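Local coordinates for protein putative phosphohydrolase (Shewanella amazonensis, PDB 3M1T) that is of unproven function, with an HDOD domain that probably serves in signal transduction and belongs to a family related to HD-type phosphohydrolases, at residues L195-Q200 with A208-K213; E119-L124 with A215-M220; N109-A114 with E130-G135. All blocks are in the same frame, centred on the assembly; numbering follows the deposited sequence.

Interaction 1 of 3, residues L195-Q200 with A208-K213; sequences LVKGIQ and AEPYSK
Lys197 and Ser212 bury the most surface here. Lys197 leaves helix 193-200 as a straight rod and runs alongside Ser212. Its CG lies anti to the backbone N (chi1 -178°) and the rest of the chain is extended, which carries the ammonium group out to the loop backbone. NZ donates to Pro210 O at 2.7 Å. The donor sits above the carbonyl plane, 35° out of it. A water continues the link, accepting from Lys197 NZ at 2.9 Å and donating to Tyr211 O. One ammonium group thus reaches two successive carbonyls, Pro210 O directly and Tyr211 O through the water. The aliphatic part of the lysine is used too. Lys197 CD and CE each lie 4.0 Å from Ser212 CB, and CE also meets the methyl of Ala208. Pro210 follows a cis peptide bond, and its CG and CD lie beside NZ. Ser212 also lies against the helix backbone, with its OG 3.7 Å from Gly198 CA. The hydroxyl has another task: it bonds to Ala215 N at the start of helix 213-227. Tyr211 turns away, and its OH bonds to Ala247 O. The contact joins two consecutive helices through their connecting loop. Ser212 is the N-cap of the second helix, and a lysine of the first ties down the loop just ahead of that cap, in an all-helical HDOD protein.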
loop_
_atom_site.group_PDB
_atom_site.type_symbol
_atom_site.label_atom_id
_atom_site.label_comp_id
_atom_site.label_asym_id
_atom_site.label_seq_id
_atom_site.Cartn_x
_atom_site.Cartn_y
_atom_site.Cartn_z
ATOM N N LEU A 195 1.119 3.551 -10.363
ATOM C CA LEU A 195 0.658 2.968 -9.126
ATOM C C LEU A 195 -0.268 1.804 -9.405
ATOM O O LEU A 195 -0.198 0.726 -8.794
ATOM C CB LEU A 195 0.016 4.033 -8.233
ATOM C CG LEU A 195 1.023 4.988 -7.591
ATOM C CD1 LEU A 195 0.293 6.123 -6.885
ATOM C CD2 LEU A 195 1.894 4.286 -6.557
ATOM N N VAL A 196 -1.269 2.043 -10.267
ATOM C CA VAL A 196 -2.257 1.022 -10.634
ATOM C C VAL A 196 -1.558 -0.262 -11.138
ATOM O O VAL A 196 -1.886 -1.358 -10.669
ATOM C CB VAL A 196 -3.257 1.572 -11.683
ATOM C CG1 VAL A 196 -4.192 0.433 -12.199
ATOM C CG2 VAL A 196 -4.016 2.764 -11.042
ATOM N N LYS A 197 -0.604 -0.098 -12.031
ATOM C CA LYS A 197 0.085 -1.269 -12.625
ATOM C C LYS A 197 0.931 -1.977 -11.557
ATOM O O LYS A 197 0.989 -3.228 -11.547
ATOM C CB LYS A 197 0.918 -0.830 -13.770
ATOM C CG LYS A 197 1.617 -2.018 -14.461
ATOM C CD LYS A 197 2.572 -1.496 -15.530
ATOM C CE LYS A 197 3.171 -2.644 -16.332
ATOM N NZ LYS A 197 4.109 -2.087 -17.329
ATOM N N GLY A 198 1.496 -1.217 -10.629
ATOM C CA GLY A 198 2.278 -1.845 -9.506
ATOM C C GLY A 198 1.401 -2.748 -8.689
ATOM O O GLY A 198 1.735 -3.907 -8.449
ATOM N N ILE A 199 0.226 -2.241 -8.297
ATOM C CA ILE A 199 -0.744 -3.011 -7.542
ATOM C C ILE A 199 -1.176 -4.260 -8.324
ATOM O O ILE A 199 -1.229 -5.365 -7.784
ATOM C CB ILE A 199 -1.983 -2.145 -7.145
ATOM C CG1 ILE A 199 -1.506 -0.955 -6.315
ATOM C CG2 ILE A 199 -3.005 -3.002 -6.391
ATOM C CD1 ILE A 199 -2.578 0.171 -6.258
ATOM N N GLN A 200 -1.531 -4.071 -9.594
ATOM C CA GLN A 200 -2.038 -5.119 -10.455
ATOM C C GLN A 200 -1.095 -6.333 -10.540
ATOM O O GLN A 200 -1.556 -7.464 -10.463
ATOM C CB GLN A 200 -2.276 -4.551 -11.850
ATOM C CG GLN A 200 -2.757 -5.569 -12.825
ATOM C CD GLN A 200 -2.749 -5.100 -14.261
ATOM O OE1 GLN A 200 -2.278 -3.975 -14.609
ATOM N NE2 GLN A 200 -3.264 -5.957 -15.130
ATOM N N ALA A 208 4.650 -8.924 -16.214
ATOM C CA ALA A 208 4.330 -7.615 -16.759
ATOM C C ALA A 208 5.190 -7.256 -17.956
ATOM O O ALA A 208 6.409 -7.455 -17.935
ATOM C CB ALA A 208 4.514 -6.550 -15.682
ATOM N N GLU A 209 4.581 -6.724 -19.012
ATOM C CA GLU A 209 5.307 -6.309 -20.200
ATOM C C GLU A 209 4.873 -4.929 -20.611
ATOM O O GLU A 209 3.695 -4.734 -20.974
ATOM C CB GLU A 209 5.034 -7.260 -21.371
ATOM C CG GLU A 209 5.768 -6.892 -22.609
ATOM C CD GLU A 209 7.290 -6.880 -22.389
ATOM O OE1 GLU A 209 7.789 -7.879 -21.804
ATOM O OE2 GLU A 209 7.943 -5.896 -22.746
ATOM N N PRO A 210 5.748 -3.925 -20.524
ATOM C CA PRO A 210 7.089 -3.996 -19.908
ATOM C C PRO A 210 7.007 -4.206 -18.411
ATOM O O PRO A 210 5.944 -4.066 -17.795
ATOM C CB PRO A 210 7.655 -2.610 -20.196
ATOM C CG PRO A 210 6.490 -1.732 -20.337
ATOM C CD PRO A 210 5.404 -2.538 -20.895
ATOM N N TYR A 211 8.163 -4.550 -17.831
ATOM C CA TYR A 211 8.238 -4.749 -16.402
ATOM C C TYR A 211 7.885 -3.532 -15.598
ATOM O O TYR A 211 8.249 -2.406 -15.947
ATOM C CB TYR A 211 9.689 -5.130 -16.084
ATOM C CG TYR A 211 9.903 -5.574 -14.648
ATOM C CD1 TYR A 211 9.514 -6.848 -14.223
ATOM C CD2 TYR A 211 10.540 -4.746 -13.737
ATOM C CE1 TYR A 211 9.744 -7.264 -12.872
ATOM C CE2 TYR A 211 10.769 -5.169 -12.448
ATOM C CZ TYR A 211 10.347 -6.385 -12.018
ATOM O OH TYR A 211 10.605 -6.741 -10.701
ATOM N N SER A 212 7.153 -3.752 -14.510
ATOM C CA SER A 212 6.824 -2.704 -13.530
ATOM C C SER A 212 7.751 -2.842 -12.319
ATOM O O SER A 212 7.650 -3.812 -11.548
ATOM C CB SER A 212 5.393 -2.865 -13.039
ATOM O OG SER A 212 5.112 -2.048 -11.881
ATOM N N LYS A 213 8.608 -1.843 -12.141
ATOM C CA LYS A 213 9.445 -1.833 -10.921
ATOM C C LYS A 213 8.623 -1.796 -9.633
ATOM O O LYS A 213 8.957 -2.455 -8.657
ATOM C CB LYS A 213 10.457 -0.719 -10.956
ATOM C CG LYS A 213 11.523 -0.906 -12.034
ATOM C CD LYS A 213 12.422 0.340 -12.163
ATOM C CE LYS A 213 13.529 0.074 -13.227
ATOM N NZ LYS A 213 14.188 1.383 -13.534
HETATM O O HOH W 1 6.190 -0.369 -16.223
#

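Interaction 2 of 3, residues E119-L124 with A215-M220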
loop_
_atom_site.group_PDB
_atom_site.type_symbol
_atom_site.label_atom_id
_atom_site.label_comp_id
_atom_site.label_asym_id
_atom_site.label_seq_id
_atom_site.Cartn_x
_atom_site.Cartn_y
_atom_site.Cartn_z
ATOM N N GLU A 119 12.401 2.136 0.803
ATOM C CA GLU A 119 13.822 1.846 0.861
ATOM C C GLU A 119 14.299 1.201 -0.448
ATOM O O GLU A 119 15.355 1.537 -0.968
ATOM C CB GLU A 119 14.112 0.886 2.016
ATOM C CG GLU A 119 15.572 0.465 2.129
ATOM C CD GLU A 119 16.554 1.621 2.310
ATOM O OE1 GLU A 119 16.160 2.670 2.897
ATOM O OE2 GLU A 119 17.731 1.439 1.920
ATOM N N LEU A 120 13.513 0.265 -0.966
ATOM C CA LEU A 120 13.870 -0.344 -2.257
ATOM C C LEU A 120 13.956 0.714 -3.359
ATOM O O LEU A 120 14.856 0.676 -4.193
ATOM C CB LEU A 120 12.870 -1.440 -2.653
ATOM C CG LEU A 120 12.683 -2.576 -1.666
ATOM C CD1 LEU A 120 11.657 -3.609 -2.142
ATOM C CD2 LEU A 120 14.015 -3.265 -1.305
ATOM N N ALA A 121 12.988 1.642 -3.380
ATOM C CA ALA A 121 12.974 2.721 -4.373
ATOM C C ALA A 121 14.215 3.608 -4.303
ATOM O O ALA A 121 14.780 4.042 -5.320
ATOM C CB ALA A 121 11.708 3.604 -4.180
ATOM N N LYS A 122 14.623 3.907 -3.080
ATOM C CA LYS A 122 15.840 4.682 -2.870
ATOM C C LYS A 122 17.011 4.010 -3.536
ATOM O O LYS A 122 17.825 4.669 -4.208
ATOM C CB LYS A 122 16.104 4.841 -1.391
ATOM C CG LYS A 122 15.282 5.958 -0.778
ATOM C CD LYS A 122 15.443 6.043 0.723
ATOM C CE LYS A 122 14.263 6.804 1.350
ATOM N NZ LYS A 122 14.598 7.188 2.753
ATOM N N ARG A 123 17.100 2.689 -3.355
ATOM C CA ARG A 123 18.153 1.888 -3.965
ATOM C C ARG A 123 18.073 1.755 -5.479
ATOM O O ARG A 123 19.108 1.700 -6.156
ATOM C CB ARG A 123 18.195 0.503 -3.303
ATOM C CG ARG A 123 18.744 0.567 -1.853
ATOM C CD ARG A 123 18.419 -0.657 -0.996
ATOM N NE ARG A 123 19.035 -0.451 0.302
ATOM C CZ ARG A 123 20.262 -0.806 0.663
ATOM N NH1 ARG A 123 21.044 -1.497 -0.157
ATOM N NH2 ARG A 123 20.715 -0.462 1.867
ATOM N N LEU A 124 16.855 1.684 -6.002
ATOM C CA LEU A 124 16.634 1.578 -7.432
ATOM C C LEU A 124 16.691 2.946 -8.130
ATOM O O LEU A 124 16.724 3.011 -9.351
ATOM C CB LEU A 124 15.255 0.947 -7.699
ATOM C CG LEU A 124 15.084 -0.499 -7.233
ATOM C CD1 LEU A 124 13.623 -0.924 -7.162
ATOM C CD2 LEU A 124 15.918 -1.502 -8.116
ATOM N N ALA A 215 5.665 -3.126 -9.075
ATOM C CA ALA A 215 5.154 -4.454 -8.814
ATOM C C ALA A 215 6.266 -5.341 -8.250
ATOM O O ALA A 215 5.991 -6.089 -7.342
ATOM C CB ALA A 215 4.555 -5.100 -10.071
ATOM N N GLY A 216 7.456 -5.190 -8.783
ATOM C CA GLY A 216 8.614 -5.969 -8.283
ATOM C C GLY A 216 8.909 -5.599 -6.847
ATOM O O GLY A 216 9.187 -6.472 -5.997
HETATM N N MSE A 217 8.894 -4.297 -6.568
HETATM C CA MSE A 217 9.092 -3.818 -5.173
HETATM C C MSE A 217 8.039 -4.386 -4.253
HETATM O O MSE A 217 8.341 -4.825 -3.108
HETATM C CB MSE A 217 9.065 -2.276 -5.083
HETATM C CG MSE A 217 10.307 -1.596 -5.661
HETATM SE SE MSE A 217 10.212 0.283 -5.525
HETATM C CE MSE A 217 9.990 0.777 -7.386
ATOM N N LEU A 218 6.752 -4.322 -4.659
ATOM C CA LEU A 218 5.698 -4.879 -3.843
ATOM C C LEU A 218 5.935 -6.359 -3.580
ATOM O O LEU A 218 5.827 -6.843 -2.429
ATOM C CB LEU A 218 4.292 -4.693 -4.415
ATOM C CG LEU A 218 3.663 -3.340 -4.297
ATOM C CD1 LEU A 218 2.324 -3.430 -5.072
ATOM C CD2 LEU A 218 3.493 -2.929 -2.812
ATOM N N ALA A 219 6.267 -7.088 -4.630
ATOM C CA ALA A 219 6.467 -8.547 -4.469
ATOM C C ALA A 219 7.553 -8.839 -3.421
ATOM O O ALA A 219 7.373 -9.691 -2.522
ATOM C CB ALA A 219 6.803 -9.172 -5.794
HETATM N N MSE A 220 8.657 -8.121 -3.540
HETATM C CA MSE A 220 9.797 -8.270 -2.646
HETATM C C MSE A 220 9.448 -7.861 -1.214
HETATM O O MSE A 220 9.650 -8.608 -0.246
HETATM C CB MSE A 220 10.986 -7.505 -3.186
HETATM C CG MSE A 220 12.173 -7.499 -2.233
HETATM SE SE MSE A 220 13.802 -7.275 -3.250
HETATM C CE MSE A 220 15.075 -7.781 -1.825
#
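Leu120 meets two residues of helix 213-227, Met217 and Met220, where selenomethionine stands in for methionine. Its CB lies 4.0 Å from Met217 CG. Its CD1 touches both, at 3.7 Å from Met217 O and 3.9 Å from Met220 CG, and the Leu120 and Met220 side chains cross obliquely. Ala121 comes next. Its small methyl is 3.9 Å from Met217 SE, and the selenium also lies near the Ala121 backbone N. Off the contact, Arg123 NE pairs with Glu119 OE2 one turn back, and Glu119 OE1 pairs with Lys259. One turn beyond Leu120, Leu124 reaches toward Met217 tip to tip, with its CD1 3.7 Å from Met217 CG. The Met217 chain bends at its last torsion (chi3 -110°), and its CE also comes within 4.0 Å of Leu124 CD1. Met217 therefore touches all three residues of 119-124 that take part. Ala131 of helix 128-137 also packs on Met217. The two short helical segments run at 134° to each other, with their axes 10.4 Å apart. The contact itself is apolar, so it rests on van der Waals fit and burial of leucine and alanine hydrocarbon against methionine-type chains.

Interaction 3 of 3, residues N109-A114 with E130-G135; sequences NTFEVA and EAFTCG
Ala114 sets its methyl over one face of the Phe132 ring. The CB lies 3.7 Å from the ring centroid and 13° off the ring normal, a CH-pi contact. The two residues belong to neighbouring, nearly antiparallel helices of the all-helical HDOD domain, 103-124 and 128-137, which form a helical hairpin. The local axes are 8.0 Å apart and the angle between them is 155°. A chi1 of -175° points the Phe132 side chain away from its own N and brings the ring in across the helix interface. Beyond the methyl, Phe132 CZ comes to 4.1 Å from Phe111 CD1. This second contact is less certain, since it holds for one of two modelled conformers of Phe111. Thr84 of helix 79-94 also touches Phe132. A serine in place of Phe132 would probably leave the Ala114 methyl without its aromatic cover and open a gap beside Thr84. Close approach of the backbones comes from small residues. With no side chain on Gly135, its CA and Ala114 CA come to 4.0 Å. The Val113 CG1 methyl also borders Gly135. Gly135 O, at the interface, accepts a hydrogen bond from His138 ND1. The same oxygen meets a methyl of the partner helix: Thr110 CG2 lies 3.4 Å from Gly135 O.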
loop_
_atom_site.group_PDB
_atom_site.type_symbol
_atom_site.label_atom_id
_atom_site.label_comp_id
_atom_site.label_asym_id
_atom_site.label_seq_id
_atom_site.Cartn_x
_atom_site.Cartn_y
_atom_site.Cartn_z
ATOM N N ASN A 109 0.649 -3.979 8.887
ATOM C CA ASN A 109 1.347 -4.774 7.872
ATOM C C ASN A 109 1.554 -3.984 6.590
ATOM O O ASN A 109 2.629 -3.982 5.962
ATOM C CB ASN A 109 0.602 -6.048 7.562
ATOM C CG ASN A 109 1.191 -6.748 6.366
ATOM O OD1 ASN A 109 2.273 -7.395 6.485
ATOM N ND2 ASN A 109 0.569 -6.569 5.178
ATOM N N THR A 110 0.504 -3.249 6.195
ATOM C CA THR A 110 0.585 -2.419 5.024
ATOM C C THR A 110 1.671 -1.360 5.121
ATOM O O THR A 110 2.405 -1.133 4.170
ATOM C CB THR A 110 -0.812 -1.872 4.622
ATOM O OG1 THR A 110 -1.518 -2.877 3.869
ATOM C CG2 THR A 110 -0.683 -0.620 3.798
ATOM N N PHE A 111 1.777 -0.683 6.258
ATOM C CA PHE A 111 2.850 0.288 6.466
ATOM C C PHE A 111 4.222 -0.357 6.443
ATOM O O PHE A 111 5.153 0.224 5.924
ATOM C CB PHE A 111 2.683 1.053 7.788
ATOM C CG PHE A 111 1.569 2.050 7.779
ATOM C CD1 PHE A 111 1.404 2.916 6.704
ATOM C CD2 PHE A 111 0.677 2.116 8.827
ATOM C CE1 PHE A 111 0.378 3.821 6.694
ATOM C CE2 PHE A 111 -0.340 3.021 8.816
ATOM C CZ PHE A 111 -0.487 3.874 7.765
ATOM N N GLU A 112 4.331 -1.551 7.007
ATOM C CA GLU A 112 5.615 -2.302 6.976
ATOM C C GLU A 112 6.039 -2.484 5.528
ATOM O O GLU A 112 7.172 -2.164 5.149
ATOM C CB GLU A 112 5.524 -3.683 7.652
ATOM C CG GLU A 112 5.527 -3.701 9.177
ATOM C CD GLU A 112 6.858 -3.292 9.809
ATOM O OE1 GLU A 112 7.977 -3.778 9.396
ATOM O OE2 GLU A 112 6.782 -2.524 10.797
ATOM N N VAL A 113 5.092 -2.939 4.703
ATOM C CA VAL A 113 5.348 -3.100 3.280
ATOM C C VAL A 113 5.713 -1.758 2.636
ATOM O O VAL A 113 6.669 -1.663 1.867
ATOM C CB VAL A 113 4.166 -3.785 2.558
ATOM C CG1 VAL A 113 4.273 -3.680 1.012
ATOM C CG2 VAL A 113 4.007 -5.262 3.018
ATOM N N ALA A 114 4.946 -0.713 2.926
ATOM C CA ALA A 114 5.225 0.615 2.386
ATOM C C ALA A 114 6.590 1.137 2.734
ATOM O O ALA A 114 7.311 1.687 1.896
ATOM C CB ALA A 114 4.107 1.615 2.831
ATOM N N GLU A 130 6.497 7.535 -4.123
ATOM C CA GLU A 130 5.624 6.772 -4.977
ATOM C C GLU A 130 5.540 5.313 -4.513
ATOM O O GLU A 130 4.464 4.692 -4.477
ATOM C CB GLU A 130 6.106 6.858 -6.452
ATOM C CG GLU A 130 5.334 5.996 -7.377
ATOM C CD GLU A 130 6.096 5.748 -8.687
ATOM O OE1 GLU A 130 7.244 5.181 -8.711
ATOM O OE2 GLU A 130 5.505 6.132 -9.681
ATOM N N ALA A 131 6.693 4.732 -4.155
ATOM C CA ALA A 131 6.708 3.354 -3.693
ATOM C C ALA A 131 5.989 3.204 -2.369
ATOM O O ALA A 131 5.267 2.240 -2.151
ATOM C CB ALA A 131 8.177 2.851 -3.576
ATOM N N PHE A 132 6.167 4.176 -1.489
ATOM C CA PHE A 132 5.442 4.151 -0.208
ATOM C C PHE A 132 3.914 4.125 -0.483
ATOM O O PHE A 132 3.159 3.315 0.093
ATOM C CB PHE A 132 5.820 5.358 0.666
ATOM C CG PHE A 132 5.195 5.312 2.029
ATOM C CD1 PHE A 132 3.914 5.770 2.247
ATOM C CD2 PHE A 132 5.912 4.792 3.098
ATOM C CE1 PHE A 132 3.338 5.682 3.540
ATOM C CE2 PHE A 132 5.363 4.735 4.399
ATOM C CZ PHE A 132 4.077 5.160 4.598
ATOM N N THR A 133 3.468 4.987 -1.396
ATOM C CA THR A 133 2.053 5.046 -1.685
ATOM C C THR A 133 1.520 3.770 -2.286
ATOM O O THR A 133 0.423 3.326 -1.979
ATOM C CB THR A 133 1.726 6.303 -2.565
ATOM O OG1 THR A 133 2.064 7.468 -1.820
ATOM C CG2 THR A 133 0.240 6.375 -2.937
ATOM N N CYS A 134 2.297 3.162 -3.166
ATOM C CA CYS A 134 1.944 1.889 -3.728
ATOM C C CYS A 134 1.746 0.850 -2.603
ATOM O O CYS A 134 0.781 0.118 -2.629
ATOM C CB CYS A 134 3.019 1.467 -4.723
ATOM S SG CYS A 134 2.475 0.161 -5.861
ATOM N N GLY A 135 2.660 0.827 -1.628
ATOM C CA GLY A 135 2.483 0.007 -0.466
ATOM C C GLY A 135 1.195 0.279 0.305
ATOM O O GLY A 135 0.469 -0.676 0.651
#

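How the interactions relate
From the N terminus, helix 103-124 supplies the first segments of both interaction 3 and interaction 2. Interaction 3 closes first, over the short turn to helix 128-137. Interaction 2 opens before that closure and ends much later on helix 213-227, so the two cross along the chain. Interaction 1 closes a short loop between helices 193-200 and 213-227. It is nested inside the long loop of interaction 2 and follows interaction 3 in series. The three also touch in space. Ala131 meets both Ala121 and Met217, Leu195 packs on Glu130 and Cys134, and Leu218 reaches Gly198, Cys134 and Gly135. Helices 103-124, 128-137, 193-200 and 213-227 are thereby tied into one bundle.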